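Ketol-acid reductoisomerase (NAD(+)) (uncultured archaeon GZfos26G2, PDB 4XDY) catalyses the magnesium-dependent alkyl migration and NADH-preferring reduction of (S)-2-acetolactate to (R)-2,3-dihydroxy-isovalerate in branched-chain amino acid biosynthesis. Local coordinates at residues D29-C34 with H82-D87; P56-A61 with F66-I71. All blocks are in the same frame, centred on the assembly; numbering follows the deposited sequence.

Contact 1. Residues D29-C34 with H82-D87. With NAI (1,4-dihydronicotinamide adenine dinucleotide), chain E.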
ATOM      1  N   ASP A  29     -20.883   5.848  -8.520  1.00 21.61           N
ATOM      2  CA  ASP A  29     -20.366   5.494  -9.847  1.00 22.18           C
ATOM      3  C   ASP A  29     -19.927   4.004  -9.878  1.00 25.11           C
ATOM      4  O   ASP A  29     -20.429   3.175 -10.703  1.00 23.05           O
ATOM      5  CB  ASP A  29     -19.295   6.520 -10.290  1.00 25.38           C
ATOM      6  CG  ASP A  29     -18.792   6.328 -11.711  1.00 25.40           C
ATOM      7  OD1 ASP A  29     -18.871   5.216 -12.318  1.00 26.01           O
ATOM      8  OD2 ASP A  29     -18.193   7.278 -12.249  1.00 27.51           O
ATOM      9  N   ALA A  30     -19.095   3.596  -8.908  1.00 22.44           N
ATOM     10  CA  ALA A  30     -18.666   2.201  -8.844  1.00 22.04           C
ATOM     11  C   ALA A  30     -19.840   1.263  -8.669  1.00 21.59           C
ATOM     12  O   ALA A  30     -19.933   0.252  -9.406  1.00 22.53           O
ATOM     13  CB  ALA A  30     -17.703   2.014  -7.683  1.00 23.28           C
ATOM     14  N   GLN A  31     -20.685   1.549  -7.695  1.00 21.24           N
ATOM     15  CA  GLN A  31     -21.747   0.608  -7.322  1.00 21.28           C
ATOM     16  C   GLN A  31     -22.804   0.509  -8.462  1.00 22.86           C
ATOM     17  O   GLN A  31     -23.241  -0.596  -8.833  1.00 23.33           O
ATOM     18  CB  GLN A  31     -22.393   0.905  -6.013  1.00 21.77           C
ATOM     19  CG  GLN A  31     -21.389   0.718  -4.876  1.00 22.31           C
ATOM     20  CD  GLN A  31     -21.985   0.731  -3.467  1.00 22.64           C
ATOM     21  OE1 GLN A  31     -21.401   1.265  -2.508  1.00 23.83           O
ATOM     22  NE2 GLN A  31     -23.134   0.230  -3.355  1.00 19.06           N
ATOM     23  N   ALA A  32     -23.213   1.639  -8.955  1.00 21.62           N
ATOM     24  CA  ALA A  32     -24.134   1.662 -10.094  1.00 23.54           C
ATOM     25  C   ALA A  32     -23.667   0.849 -11.304  1.00 26.07           C
ATOM     26  O   ALA A  32     -24.457   0.095 -11.906  1.00 26.74           O
ATOM     27  CB  ALA A  32     -24.499   3.106 -10.456  1.00 25.19           C
ATOM     28  N   ASN A  33     -22.405   0.973 -11.667  1.00 25.43           N
ATOM     29  CA  ASN A  33     -21.896   0.269 -12.791  1.00 27.02           C
ATOM     30  C   ASN A  33     -21.687  -1.189 -12.539  1.00 28.70           C
ATOM     31  O   ASN A  33     -21.875  -1.995 -13.440  1.00 27.73           O
ATOM     32  CB  ASN A  33     -20.626   0.913 -13.294  1.00 25.93           C
ATOM     33  CG  ASN A  33     -20.920   2.169 -14.119  1.00 27.90           C
ATOM     34  OD1 ASN A  33     -21.343   2.051 -15.272  1.00 26.41           O
ATOM     35  ND2 ASN A  33     -20.816   3.368 -13.509  1.00 24.88           N
ATOM     36  N   CYS A  34     -21.329  -1.583 -11.305  1.00 23.39           N
ATOM     37  CA  CYS A  34     -21.210  -3.010 -11.022  1.00 24.03           C
ATOM     38  C   CYS A  34     -22.607  -3.668 -11.045  1.00 24.70           C
ATOM     39  O   CYS A  34     -22.750  -4.791 -11.553  1.00 25.61           O
ATOM     40  CB  CYS A  34     -20.478  -3.262  -9.675  1.00 24.39           C
ATOM     41  SG  CYS A  34     -18.751  -2.696  -9.724  1.00 25.44           S
ATOM     42  N   HIS A  82     -30.851   3.909  -2.431  1.00 22.37           N
ATOM     43  CA  HIS A  82     -29.518   3.628  -1.908  1.00 21.81           C
ATOM     44  C   HIS A  82     -28.738   4.949  -1.887  1.00 20.66           C
ATOM     45  O   HIS A  82     -28.418   5.494  -2.962  1.00 20.26           O
ATOM     46  CB  HIS A  82     -28.867   2.621  -2.807  1.00 22.63           C
ATOM     47  CG  HIS A  82     -27.507   2.175  -2.373  1.00 20.93           C
ATOM     48  ND1 HIS A  82     -27.071   2.272  -1.081  1.00 22.45           N
ATOM     49  CD2 HIS A  82     -26.508   1.566  -3.051  1.00 22.70           C
ATOM     50  CE1 HIS A  82     -25.863   1.750  -0.977  1.00 20.95           C
ATOM     51  NE2 HIS A  82     -25.492   1.337  -2.155  1.00 20.64           N
ATOM     52  N   ILE A  83     -28.485   5.427  -0.678  1.00 21.82           N
ATOM     53  CA  ILE A  83     -27.986   6.798  -0.427  1.00 21.29           C
ATOM     54  C   ILE A  83     -26.463   6.754  -0.505  1.00 20.35           C
ATOM     55  O   ILE A  83     -25.823   6.248   0.410  1.00 20.58           O
ATOM     56  CB  ILE A  83     -28.543   7.364   0.859  1.00 21.11           C
ATOM     57  CG1 ILE A  83     -30.075   7.560   0.714  1.00 22.55           C
ATOM     58  CG2 ILE A  83     -27.948   8.755   1.139  1.00 21.09           C
ATOM     59  CD1 ILE A  83     -30.773   7.953   1.961  1.00 25.27           C
ATOM     60  N   LEU A  84     -25.930   7.254  -1.624  1.00 19.57           N
ATOM     61  CA  LEU A  84     -24.471   7.353  -1.833  1.00 19.63           C
ATOM     62  C   LEU A  84     -24.047   8.825  -2.070  1.00 19.67           C
ATOM     63  O   LEU A  84     -23.154   9.101  -2.821  1.00 21.52           O
ATOM     64  CB  LEU A  84     -23.994   6.397  -2.899  1.00 19.46           C
ATOM     65  CG  LEU A  84     -24.151   4.905  -2.619  1.00 19.57           C
ATOM     66  CD1 LEU A  84     -23.748   4.023  -3.784  1.00 19.80           C
ATOM     67  CD2 LEU A  84     -23.408   4.505  -1.348  1.00 19.95           C
ATOM     68  N   LEU A  85     -24.703   9.697  -1.309  1.00 20.79           N
ATOM     69  CA  LEU A  85     -24.357  11.063  -1.202  1.00 21.74           C
ATOM     70  C   LEU A  85     -23.334  11.244  -0.054  1.00 20.42           C
ATOM     71  O   LEU A  85     -23.270  10.445   0.851  1.00 19.13           O
ATOM     72  CB  LEU A  85     -25.614  11.870  -0.922  1.00 21.16           C
ATOM     73  CG  LEU A  85     -26.648  11.902  -2.045  1.00 23.51           C
ATOM     74  CD1 LEU A  85     -28.015  12.295  -1.516  1.00 24.79           C
ATOM     75  CD2 LEU A  85     -26.247  12.842  -3.139  1.00 25.27           C
ATOM     76  N   PRO A  86     -22.609  12.382  -0.021  1.00 20.54           N
ATOM     77  CA  PRO A  86     -21.726  12.639   1.147  1.00 20.19           C
ATOM     78  C   PRO A  86     -22.471  12.541   2.439  1.00 19.76           C
ATOM     79  O   PRO A  86     -23.603  13.025   2.564  1.00 20.72           O
ATOM     80  CB  PRO A  86     -21.193  14.082   0.878  1.00 21.41           C
ATOM     81  CG  PRO A  86     -21.292  14.262  -0.611  1.00 20.74           C
ATOM     82  CD  PRO A  86     -22.592  13.490  -0.974  1.00 22.03           C
ATOM     83  N   ASP A  87     -21.883  11.922   3.456  1.00 19.63           N
ATOM     84  CA  ASP A  87     -22.566  11.738   4.740  1.00 20.39           C
ATOM     85  C   ASP A  87     -23.148  13.033   5.287  1.00 22.06           C
ATOM     86  O   ASP A  87     -24.248  13.061   5.834  1.00 20.83           O
ATOM     87  CB  ASP A  87     -21.696  11.089   5.817  1.00 20.56           C
ATOM     88  CG  ASP A  87     -21.165   9.744   5.373  1.00 22.13           C
ATOM     89  OD1 ASP A  87     -22.008   8.787   5.248  1.00 19.36           O
ATOM     90  OD2 ASP A  87     -19.957   9.638   5.047  1.00 20.67           O
TER
HETATM   91  PA  NAI E 403     -19.280  11.776  -2.942  1.00 22.31           P
HETATM   92  O1A NAI E 403     -18.614  12.814  -2.026  1.00 23.40           O
HETATM   93  O2A NAI E 403     -18.523  11.183  -4.048  1.00 22.92           O
HETATM   94  O5B NAI E 403     -20.706  12.417  -3.335  1.00 24.26           O
HETATM   95  C5B NAI E 403     -21.562  11.743  -4.301  1.00 24.35           C
HETATM   96  C4B NAI E 403     -22.197  12.821  -5.232  1.00 25.09           C
HETATM   97  O4B NAI E 403     -23.067  13.573  -4.392  1.00 24.90           O
HETATM   98  C3B NAI E 403     -21.263  13.875  -5.883  1.00 23.72           C
HETATM   99  O3B NAI E 403     -20.604  13.249  -6.985  1.00 25.97           O
HETATM  100  C2B NAI E 403     -22.228  14.993  -6.217  1.00 27.28           C
HETATM  101  O2B NAI E 403     -22.769  14.746  -7.517  1.00 26.19           O
HETATM  102  C1B NAI E 403     -23.308  14.803  -5.122  1.00 29.12           C
HETATM  103  N9A NAI E 403     -23.282  15.898  -4.167  1.00 27.03           N
HETATM  104  C8A NAI E 403     -22.108  16.383  -3.578  1.00 27.60           C
HETATM  105  N7A NAI E 403     -22.417  17.383  -2.762  1.00 26.31           N
HETATM  106  C5A NAI E 403     -23.760  17.563  -2.850  1.00 26.91           C
HETATM  107  C6A NAI E 403     -24.712  18.491  -2.267  1.00 26.53           C
HETATM  108  N6A NAI E 403     -24.328  19.457  -1.421  1.00 31.57           N
HETATM  109  N1A NAI E 403     -26.038  18.361  -2.539  1.00 29.96           N
HETATM  110  C2A NAI E 403     -26.468  17.419  -3.406  1.00 27.80           C
HETATM  111  N3A NAI E 403     -25.685  16.529  -3.990  1.00 26.65           N
HETATM  112  C4A NAI E 403     -24.321  16.566  -3.760  1.00 26.83           C
HETATM  113  O3  NAI E 403     -19.816  10.541  -1.921  1.00 22.54           O
HETATM  114  PN  NAI E 403     -18.902   9.190  -1.587  1.00 23.26           P
HETATM  115  O1N NAI E 403     -17.533   9.599  -1.082  1.00 23.02           O
HETATM  116  O2N NAI E 403     -19.007   8.331  -2.775  1.00 19.33           O
HETATM  117  O5D NAI E 403     -19.711   8.760  -0.297  1.00 21.81           O
HETATM  118  C5D NAI E 403     -21.014   8.107  -0.467  1.00 22.16           C
HETATM  119  C4D NAI E 403     -21.366   7.217   0.779  1.00 21.21           C
HETATM  120  O4D NAI E 403     -20.455   6.105   0.659  1.00 21.51           O
HETATM  121  C3D NAI E 403     -21.075   7.824   2.138  1.00 20.57           C
HETATM  122  O3D NAI E 403     -22.026   7.351   3.099  1.00 19.39           O
HETATM  123  C2D NAI E 403     -19.661   7.329   2.525  1.00 20.24           C
HETATM  124  O2D NAI E 403     -19.346   7.321   3.915  1.00 19.19           O
HETATM  125  C1D NAI E 403     -19.699   5.942   1.919  1.00 23.42           C
HETATM  126  N1N NAI E 403     -18.436   5.282   1.568  1.00 20.72           N
HETATM  127  C2N NAI E 403     -17.588   5.917   0.733  1.00 23.74           C
HETATM  128  C3N NAI E 403     -16.426   5.343   0.355  1.00 20.94           C
HETATM  129  C7N NAI E 403     -15.602   6.001  -0.613  1.00 23.75           C
HETATM  130  O7N NAI E 403     -15.589   7.238  -0.897  1.00 27.39           O
HETATM  131  N7N NAI E 403     -14.980   5.168  -1.408  1.00 20.89           N
HETATM  132  C4N NAI E 403     -16.122   4.018   0.854  1.00 24.08           C
HETATM  133  C5N NAI E 403     -17.161   3.321   1.547  1.00 24.25           C
HETATM  134  C6N NAI E 403     -18.279   4.005   1.908  1.00 22.46           C
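Gln31 reaches from helix 26-37 of the Rossmann domain to His82 and Leu84, at the point where strand 80-83 runs out into the loop that lines part of the NADH pocket. In van der Waals contact, methyl CD1 of Leu84 packs against the amide group of Gln31, 3.7 Å from its CD, and the two side chains cross at about a right angle. Leu84 also packs within its own segment: its CG stands 3.8 Å above the plane of the His82 imidazole, over the ring centre. The other methyl, CD2 of Leu84, lies 3.9 Å from O4D of the nicotinamide ribose.

Polar contact across the segments rests on the amide of Gln31. With CG placed anti to the carbonyl carbon (chi1 -66°) and the chain extended beyond it, NE2 of Gln31 arrives at the edge of the histidine ring, near its plane, and gives a weak, bent hydrogen bond to NE2 of His82 (2.9 Å, 123° at the hydrogen). Amide and ring planes are turned 49° apart. The amide oxygen has a firmer mate outside the segments, the hydroxyl of Ser111, and a weak one in Gln27, so both ends of this buried amide are engaged.

A third set of bonds ties the 82-87 segment to the cofactor. The carboxylate of Asp87, which also binds Thr258 of the second subunit, grips the nicotinamide ribose with both oxygens: O3D of NADH donates to OD1 of Asp87 at 2.6 Å, and O2D of NADH to OD2 of Asp87 at 2.7 Å.

Contact 2. Residues P56-A61 with F66-I71. With NAI (1,4-dihydronicotinamide adenine dinucleotide), chain E.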
ATOM      1  N   PRO A  56     -20.949  17.962 -12.755  1.00 29.55           N
ATOM      2  CA  PRO A  56     -20.367  16.939 -13.615  1.00 31.08           C
ATOM      3  C   PRO A  56     -20.827  15.452 -13.374  1.00 31.46           C
ATOM      4  O   PRO A  56     -20.800  14.653 -14.297  1.00 33.66           O
ATOM      5  CB  PRO A  56     -18.839  17.063 -13.369  1.00 32.95           C
ATOM      6  CG  PRO A  56     -18.649  18.219 -12.445  1.00 36.67           C
ATOM      7  CD  PRO A  56     -19.966  18.567 -11.828  1.00 32.85           C
ATOM      8  N   SER A  57     -21.252  15.136 -12.153  1.00 30.43           N
ATOM      9  CA  SER A  57     -21.719  13.791 -11.829  1.00 30.89           C
ATOM     10  C   SER A  57     -23.043  13.474 -12.567  1.00 31.44           C
ATOM     11  O   SER A  57     -23.237  12.353 -13.084  1.00 29.76           O
ATOM     12  CB  SER A  57     -21.942  13.716 -10.323  1.00 29.59           C
ATOM     13  OG  SER A  57     -20.700  13.902  -9.674  1.00 28.06           O
ATOM     14  N   TRP A  58     -23.938  14.455 -12.614  1.00 34.15           N
ATOM     15  CA  TRP A  58     -25.145  14.350 -13.451  1.00 32.42           C
ATOM     16  C   TRP A  58     -24.802  14.001 -14.932  1.00 34.05           C
ATOM     17  O   TRP A  58     -25.308  13.040 -15.519  1.00 31.15           O
ATOM     18  CB  TRP A  58     -25.970  15.645 -13.288  1.00 37.27           C
ATOM     19  CG  TRP A  58     -27.200  15.702 -14.175  1.00 37.63           C
ATOM     20  CD1 TRP A  58     -27.233  15.990 -15.501  1.00 37.03           C
ATOM     21  CD2 TRP A  58     -28.575  15.482 -13.778  1.00 40.33           C
ATOM     22  NE1 TRP A  58     -28.541  15.941 -15.968  1.00 40.36           N
ATOM     23  CE2 TRP A  58     -29.380  15.660 -14.927  1.00 39.93           C
ATOM     24  CE3 TRP A  58     -29.195  15.173 -12.561  1.00 37.90           C
ATOM     25  CZ2 TRP A  58     -30.782  15.511 -14.903  1.00 43.33           C
ATOM     26  CZ3 TRP A  58     -30.592  15.046 -12.529  1.00 42.14           C
ATOM     27  CH2 TRP A  58     -31.371  15.208 -13.701  1.00 43.69           C
ATOM     28  N   GLU A  59     -23.877  14.756 -15.507  1.00 37.94           N
ATOM     29  CA  GLU A  59     -23.498  14.583 -16.898  1.00 37.89           C
ATOM     30  C   GLU A  59     -22.835  13.252 -17.075  1.00 35.13           C
ATOM     31  O   GLU A  59     -23.066  12.513 -18.070  1.00 29.18           O
ATOM     32  CB  GLU A  59     -22.505  15.715 -17.308  1.00 46.40           C
ATOM     33  CG  GLU A  59     -23.019  17.142 -17.108  1.00 58.07           C
ATOM     34  CD  GLU A  59     -24.328  17.432 -17.875  1.00 65.04           C
ATOM     35  OE1 GLU A  59     -24.677  16.716 -18.851  1.00 65.63           O
ATOM     36  OE2 GLU A  59     -25.034  18.384 -17.485  1.00 72.91           O
ATOM     37  N   LYS A  60     -21.982  12.889 -16.106  1.00 31.01           N
ATOM     38  CA  LYS A  60     -21.228  11.686 -16.307  1.00 29.71           C
ATOM     39  C   LYS A  60     -22.169  10.481 -16.317  1.00 30.27           C
ATOM     40  O   LYS A  60     -21.991   9.562 -17.114  1.00 30.94           O
ATOM     41  CB  LYS A  60     -20.102  11.501 -15.270  1.00 26.87           C
ATOM     42  CG  LYS A  60     -19.231  10.274 -15.581  1.00 28.52           C
ATOM     43  CD  LYS A  60     -18.075  10.147 -14.545  1.00 32.33           C
ATOM     44  CE  LYS A  60     -17.064   9.058 -14.880  1.00 30.50           C
ATOM     45  NZ  LYS A  60     -17.683   7.700 -14.856  1.00 32.88           N
ATOM     46  N   ALA A  61     -23.109  10.452 -15.378  1.00 31.76           N
ATOM     47  CA  ALA A  61     -24.071   9.349 -15.307  1.00 30.09           C
ATOM     48  C   ALA A  61     -24.917   9.239 -16.605  1.00 32.77           C
ATOM     49  O   ALA A  61     -25.200   8.120 -17.047  1.00 28.04           O
ATOM     50  CB  ALA A  61     -24.989   9.538 -14.113  1.00 30.33           C
ATOM     51  N   PHE A  66     -26.874   5.753 -18.031  1.00 34.14           N
ATOM     52  CA  PHE A  66     -27.943   5.570 -17.060  1.00 33.82           C
ATOM     53  C   PHE A  66     -29.135   6.444 -17.311  1.00 33.49           C
ATOM     54  O   PHE A  66     -28.991   7.535 -17.813  1.00 32.73           O
ATOM     55  CB  PHE A  66     -27.383   5.901 -15.649  1.00 32.04           C
ATOM     56  CG  PHE A  66     -26.461   4.882 -15.163  1.00 27.76           C
ATOM     57  CD1 PHE A  66     -26.948   3.786 -14.452  1.00 28.50           C
ATOM     58  CD2 PHE A  66     -25.133   4.962 -15.435  1.00 29.56           C
ATOM     59  CE1 PHE A  66     -26.080   2.774 -14.034  1.00 31.08           C
ATOM     60  CE2 PHE A  66     -24.271   3.959 -15.023  1.00 32.10           C
ATOM     61  CZ  PHE A  66     -24.737   2.887 -14.305  1.00 27.74           C
ATOM     62  N   GLU A  67     -30.298   6.002 -16.863  1.00 32.26           N
ATOM     63  CA  GLU A  67     -31.373   6.931 -16.616  1.00 32.61           C
ATOM     64  C   GLU A  67     -31.076   7.800 -15.388  1.00 33.90           C
ATOM     65  O   GLU A  67     -30.855   7.267 -14.298  1.00 32.50           O
ATOM     66  CB  GLU A  67     -32.695   6.199 -16.455  1.00 33.50           C
ATOM     67  CG  GLU A  67     -33.805   7.105 -15.995  1.00 38.45           C
ATOM     68  CD  GLU A  67     -35.192   6.455 -15.960  1.00 47.24           C
ATOM     69  OE1 GLU A  67     -35.300   5.209 -15.866  1.00 45.41           O
ATOM     70  OE2 GLU A  67     -36.176   7.228 -16.012  1.00 42.96           O
ATOM     71  N   VAL A  68     -31.156   9.121 -15.546  1.00 32.18           N
ATOM     72  CA  VAL A  68     -30.735  10.069 -14.545  1.00 32.28           C
ATOM     73  C   VAL A  68     -31.893  10.996 -14.249  1.00 36.14           C
ATOM     74  O   VAL A  68     -32.421  11.664 -15.136  1.00 33.20           O
ATOM     75  CB  VAL A  68     -29.438  10.807 -14.991  1.00 32.33           C
ATOM     76  CG1 VAL A  68     -28.919  11.748 -13.910  1.00 32.35           C
ATOM     77  CG2 VAL A  68     -28.388   9.827 -15.446  1.00 31.82           C
ATOM     78  N   LEU A  69     -32.339  10.984 -12.999  1.00 31.80           N
ATOM     79  CA  LEU A  69     -33.446  11.752 -12.565  1.00 31.19           C
ATOM     80  C   LEU A  69     -33.053  12.609 -11.419  1.00 32.41           C
ATOM     81  O   LEU A  69     -32.110  12.242 -10.700  1.00 28.21           O
ATOM     82  CB  LEU A  69     -34.560  10.806 -12.086  1.00 35.71           C
ATOM     83  CG  LEU A  69     -35.019   9.722 -13.082  1.00 42.54           C
ATOM     84  CD1 LEU A  69     -35.925   8.664 -12.473  1.00 45.82           C
ATOM     85  CD2 LEU A  69     -35.742  10.401 -14.222  1.00 47.81           C
ATOM     86  N   PRO A  70     -33.869  13.632 -11.123  1.00 32.33           N
ATOM     87  CA  PRO A  70     -33.797  14.303  -9.862  1.00 30.05           C
ATOM     88  C   PRO A  70     -34.010  13.293  -8.737  1.00 31.06           C
ATOM     89  O   PRO A  70     -34.679  12.262  -8.925  1.00 28.03           O
ATOM     90  CB  PRO A  70     -34.955  15.331  -9.892  1.00 33.92           C
ATOM     91  CG  PRO A  70     -35.365  15.431 -11.336  1.00 35.40           C
ATOM     92  CD  PRO A  70     -34.972  14.159 -11.991  1.00 34.71           C
ATOM     93  N   ILE A  71     -33.427  13.578  -7.578  1.00 27.39           N
ATOM     94  CA  ILE A  71     -33.492  12.634  -6.454  1.00 27.64           C
ATOM     95  C   ILE A  71     -34.934  12.256  -6.086  1.00 29.18           C
ATOM     96  O   ILE A  71     -35.220  11.058  -5.844  1.00 27.30           O
ATOM     97  CB  ILE A  71     -32.692  13.164  -5.217  1.00 29.09           C
ATOM     98  CG1 ILE A  71     -31.202  13.235  -5.594  1.00 28.75           C
ATOM     99  CG2 ILE A  71     -32.970  12.343  -3.966  1.00 28.74           C
ATOM    100  CD1 ILE A  71     -30.299  13.905  -4.586  1.00 30.10           C
TER
HETATM  101  PA  NAI E 403     -19.280  11.776  -2.942  1.00 22.31           P
HETATM  102  O1A NAI E 403     -18.614  12.814  -2.026  1.00 23.40           O
HETATM  103  O2A NAI E 403     -18.523  11.183  -4.048  1.00 22.92           O
HETATM  104  O5B NAI E 403     -20.706  12.417  -3.335  1.00 24.26           O
HETATM  105  C5B NAI E 403     -21.562  11.743  -4.301  1.00 24.35           C
HETATM  106  C4B NAI E 403     -22.197  12.821  -5.232  1.00 25.09           C
HETATM  107  O4B NAI E 403     -23.067  13.573  -4.392  1.00 24.90           O
HETATM  108  C3B NAI E 403     -21.263  13.875  -5.883  1.00 23.72           C
HETATM  109  O3B NAI E 403     -20.604  13.249  -6.985  1.00 25.97           O
HETATM  110  C2B NAI E 403     -22.228  14.993  -6.217  1.00 27.28           C
HETATM  111  O2B NAI E 403     -22.769  14.746  -7.517  1.00 26.19           O
HETATM  112  C1B NAI E 403     -23.308  14.803  -5.122  1.00 29.12           C
HETATM  113  N9A NAI E 403     -23.282  15.898  -4.167  1.00 27.03           N
HETATM  114  C8A NAI E 403     -22.108  16.383  -3.578  1.00 27.60           C
HETATM  115  N7A NAI E 403     -22.417  17.383  -2.762  1.00 26.31           N
HETATM  116  C5A NAI E 403     -23.760  17.563  -2.850  1.00 26.91           C
HETATM  117  C6A NAI E 403     -24.712  18.491  -2.267  1.00 26.53           C
HETATM  118  N6A NAI E 403     -24.328  19.457  -1.421  1.00 31.57           N
HETATM  119  N1A NAI E 403     -26.038  18.361  -2.539  1.00 29.96           N
HETATM  120  C2A NAI E 403     -26.468  17.419  -3.406  1.00 27.80           C
HETATM  121  N3A NAI E 403     -25.685  16.529  -3.990  1.00 26.65           N
HETATM  122  C4A NAI E 403     -24.321  16.566  -3.760  1.00 26.83           C
HETATM  123  O3  NAI E 403     -19.816  10.541  -1.921  1.00 22.54           O
HETATM  124  PN  NAI E 403     -18.902   9.190  -1.587  1.00 23.26           P
HETATM  125  O1N NAI E 403     -17.533   9.599  -1.082  1.00 23.02           O
HETATM  126  O2N NAI E 403     -19.007   8.331  -2.775  1.00 19.33           O
HETATM  127  O5D NAI E 403     -19.711   8.760  -0.297  1.00 21.81           O
HETATM  128  C5D NAI E 403     -21.014   8.107  -0.467  1.00 22.16           C
HETATM  129  C4D NAI E 403     -21.366   7.217   0.779  1.00 21.21           C
HETATM  130  O4D NAI E 403     -20.455   6.105   0.659  1.00 21.51           O
HETATM  131  C3D NAI E 403     -21.075   7.824   2.138  1.00 20.57           C
HETATM  132  O3D NAI E 403     -22.026   7.351   3.099  1.00 19.39           O
HETATM  133  C2D NAI E 403     -19.661   7.329   2.525  1.00 20.24           C
HETATM  134  O2D NAI E 403     -19.346   7.321   3.915  1.00 19.19           O
HETATM  135  C1D NAI E 403     -19.699   5.942   1.919  1.00 23.42           C
HETATM  136  N1N NAI E 403     -18.436   5.282   1.568  1.00 20.72           N
HETATM  137  C2N NAI E 403     -17.588   5.917   0.733  1.00 23.74           C
HETATM  138  C3N NAI E 403     -16.426   5.343   0.355  1.00 20.94           C
HETATM  139  C7N NAI E 403     -15.602   6.001  -0.613  1.00 23.75           C
HETATM  140  O7N NAI E 403     -15.589   7.238  -0.897  1.00 27.39           O
HETATM  141  N7N NAI E 403     -14.980   5.168  -1.408  1.00 20.89           N
HETATM  142  C4N NAI E 403     -16.122   4.018   0.854  1.00 24.08           C
HETATM  143  C5N NAI E 403     -17.161   3.321   1.547  1.00 24.25           C
HETATM  144  C6N NAI E 403     -18.279   4.005   1.908  1.00 22.46           C
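Phe66 enters the contact through its backbone: its N donates a hydrogen bond to O of Ala61 (3.1 Å), nearly in line with the carbonyl. The same oxygen lies at the edge of the Phe66 ring, 3.5 Å from CD2 of Phe66, so the helix carbonyl meets both the amide and the ring flank of one residue.

Val68 points its side chain at the helix and divides its two methyls. CG1, anti to the backbone N (chi1 -176°), makes a CH-pi contact over one face of the Trp58 indole, 3.8 Å from the centroid of the six-membered ring and 14° off its normal. CG2 of Val68 packs on CB of Ala61 at 3.7 Å.

At Leu69 the backbone takes over, its C lying 3.6 Å from CZ3 of Trp58. Pro70 follows with its N at the edge of the indole and its CD 4.1 Å from CH2 of Trp58. Replacing Trp58 by alanine removes the whole indole, which would probably open a gap beside the strand and take from the Val68 methyl the ring face it rests on.

Helix 56-63, which also carries Ser57, hydrogen-bonded through OG to O3B of NADH (2.8 Å), runs roughly antiparallel to strand 67-70 in the Rossmann domain, the axes of the short segments approaching to 8.7 Å at 147°; strand 67-70 pairs in parallel with strand 41-50, Phe66 rests on helix 26-37, and Ile71 begins helix 71-77 against helix 90-98.

How the contacts relate
Both contacts belong to the N-terminal Rossmann domain, their centres 12 Å apart, and contact 2 is nested in the chain between the two segments of contact 1. Strands 80-83 and 67-70 are part of one sheet, separated by strands 18-22 and 41-50. The contacts also meet directly: a salt bridge joins OD2 of Asp29 to NZ of Lys60 (2.7 Å), CE2 of Phe66 packs 3.5 Å from OD1 of Asn33, and CD1 of Ile71 touches CD1 of Leu85. NADH spans the two, its nicotinamide ribose at contact 1 and its adenosine ribose at contact 2, so neighbouring parts of one sheet and its helices hold both halves of the dinucleotide.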